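Long-range contact in yncA (Salmonella typhimurium, PDB 3DR6), which is a putative acetyltransferase of the GNAT family and probably transfers an acetyl group from acetyl-CoA to an acceptor: residues 4-8 and 102-106. Numbering follows the deposited sequence. Where two conformers were deposited one is given.
Sequences MTIRF and KLLSR
The guanidinium of R106 reaches across to two groups of segment 4-8, the backbone carbonyl of I6 and the ring of F8, while its NE is salt-bridged to E110 one helical turn on. Its NH1 stands 3.7 Å from I6 O, a loose polar approach near the guanidinium plane. NH2 comes closer to the ring, 3.1 Å from F8 CE2, and CZ lies 4.8 Å from the ring centroid, an off-centre cation-pi contact in which F8 offers its pi cloud to the cation. The planes are 86° apart, so the guanidinium points an edge at the ring instead of stacking on it. Arginine's aliphatic part serves too: with CG anti to the backbone N (chi1 175°) and the chain bent at chi2, R106 CG rests 4.0 Å from I6 CG2.

I6 fills the middle, its branching letting it meet three residues. CG2 faces R106 and L103, CG1 lies 3.9 Å from L103 CD2, and CD1 reaches 3.5 Å from K102 O, which already accepts the bond from R106 N. At the exposed end, selenomethionine M4 bends its flexible chain until CE touches K102 CD at 4.1 Å, on the aliphatic part of a long lysine extended beyond CG.

Segment 102-106, its axis at 42° to strand 5-8, belongs to helix 99-113, which follows strand 83-90 through the Q-x-x-G-x-G motif that in GNAT enzymes probably binds the acetyl-CoA pyrophosphate. The contact joins this helix to an outermost strand, paired with strand 56-61; apolar, buried L103 touches S59 and V88 of strands 56-61 and 83-90.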
loop_
_atom_site.group_PDB
_atom_site.type_symbol
_atom_site.label_atom_id
_atom_site.label_comp_id
_atom_site.label_asym_id
_atom_site.label_seq_id
_atom_site.Cartn_x
_atom_site.Cartn_y
_atom_site.Cartn_z
HETATM N N MSE C 4 -4.892 -3.482 34.277
HETATM C CA MSE C 4 -4.833 -3.665 32.786
HETATM C C MSE C 4 -3.791 -4.715 32.406
HETATM O O MSE C 4 -2.714 -4.780 33.007
HETATM C CB MSE C 4 -4.588 -2.329 32.055
HETATM C CG MSE C 4 -3.172 -2.101 31.476
HETATM SE SE MSE C 4 -2.923 -2.840 29.661
HETATM C CE MSE C 4 -1.047 -3.292 29.879
ATOM N N THR C 5 -4.125 -5.562 31.439
ATOM C CA THR C 5 -3.155 -6.507 30.872
ATOM C C THR C 5 -3.312 -6.486 29.363
ATOM O O THR C 5 -4.350 -6.044 28.851
ATOM C CB THR C 5 -3.400 -7.953 31.342
ATOM O OG1 THR C 5 -4.771 -8.310 31.084
ATOM C CG2 THR C 5 -3.099 -8.115 32.828
ATOM N N ILE C 6 -2.281 -6.960 28.666
ATOM C CA ILE C 6 -2.326 -7.178 27.221
ATOM C C ILE C 6 -1.974 -8.636 26.998
ATOM O O ILE C 6 -1.050 -9.160 27.618
ATOM C CB ILE C 6 -1.342 -6.257 26.445
ATOM C CG1 ILE C 6 -1.818 -4.801 26.498
ATOM C CG2 ILE C 6 -1.224 -6.718 24.978
ATOM C CD1 ILE C 6 -0.756 -3.785 26.102
ATOM N N ARG C 7 -2.743 -9.307 26.157
ATOM C CA ARG C 7 -2.504 -10.715 25.887
ATOM C C ARG C 7 -2.801 -10.981 24.427
ATOM O O ARG C 7 -3.370 -10.129 23.742
ATOM C CB ARG C 7 -3.408 -11.585 26.775
ATOM C CG ARG C 7 -4.890 -11.293 26.596
ATOM C CD ARG C 7 -5.694 -12.373 27.268
ATOM N NE ARG C 7 -7.113 -12.051 27.330
ATOM C CZ ARG C 7 -7.967 -12.224 26.327
ATOM N NH1 ARG C 7 -7.555 -12.701 25.163
ATOM N NH2 ARG C 7 -9.244 -11.894 26.486
ATOM N N PHE C 8 -2.407 -12.154 23.942
ATOM C CA PHE C 8 -2.863 -12.614 22.638
ATOM C C PHE C 8 -4.367 -12.836 22.642
ATOM O O PHE C 8 -4.929 -13.334 23.625
ATOM C CB PHE C 8 -2.137 -13.904 22.232
ATOM C CG PHE C 8 -0.704 -13.683 21.875
ATOM C CD1 PHE C 8 -0.367 -13.042 20.686
ATOM C CD2 PHE C 8 0.311 -14.091 22.730
ATOM C CE1 PHE C 8 0.953 -12.822 20.346
ATOM C CE2 PHE C 8 1.644 -13.867 22.396
ATOM C CZ PHE C 8 1.962 -13.228 21.207
ATOM N N LYS C 102 0.636 1.389 24.768
ATOM C CA LYS C 102 0.992 0.098 25.372
ATOM C C LYS C 102 0.777 -1.077 24.405
ATOM O O LYS C 102 1.625 -1.974 24.315
ATOM C CB LYS C 102 0.217 -0.114 26.671
ATOM C CG LYS C 102 0.685 0.841 27.802
ATOM C CD LYS C 102 -0.129 0.666 29.078
ATOM C CE LYS C 102 0.428 1.566 30.175
ATOM N NZ LYS C 102 -0.457 1.615 31.393
ATOM N N LEU C 103 -0.367 -1.067 23.708
ATOM C CA LEU C 103 -0.647 -2.033 22.647
ATOM C C LEU C 103 0.419 -1.985 21.553
ATOM O O LEU C 103 0.944 -3.017 21.132
ATOM C CB LEU C 103 -2.032 -1.774 22.023
ATOM C CG LEU C 103 -3.151 -2.350 22.903
ATOM C CD1 LEU C 103 -4.515 -1.812 22.463
ATOM C CD2 LEU C 103 -3.091 -3.901 22.870
ATOM N N LEU C 104 0.722 -0.777 21.105
ATOM C CA LEU C 104 1.683 -0.596 20.016
ATOM C C LEU C 104 3.084 -1.082 20.420
ATOM O O LEU C 104 3.766 -1.723 19.623
ATOM C CB LEU C 104 1.686 0.850 19.495
ATOM C CG LEU C 104 2.618 1.105 18.301
ATOM C CD1 LEU C 104 2.396 0.110 17.143
ATOM C CD2 LEU C 104 2.456 2.559 17.808
ATOM N N SER C 105 3.481 -0.795 21.662
ATOM C CA SER C 105 4.785 -1.240 22.172
ATOM C C SER C 105 4.887 -2.765 22.127
ATOM O O SER C 105 5.852 -3.317 21.597
ATOM C CB SER C 105 5.040 -0.719 23.593
ATOM O OG SER C 105 6.393 -0.914 23.969
ATOM N N ARG C 106 3.867 -3.440 22.649
ATOM C CA ARG C 106 3.819 -4.906 22.619
ATOM C C ARG C 106 3.858 -5.440 21.168
ATOM O O ARG C 106 4.596 -6.397 20.860
ATOM C CB ARG C 106 2.596 -5.426 23.363
ATOM C CG ARG C 106 2.398 -6.953 23.287
ATOM C CD ARG C 106 3.567 -7.763 23.900
ATOM N NE ARG C 106 3.403 -9.193 23.613
ATOM C CZ ARG C 106 2.597 -10.017 24.296
ATOM N NH1 ARG C 106 1.871 -9.578 25.326
ATOM N NH2 ARG C 106 2.510 -11.294 23.948
#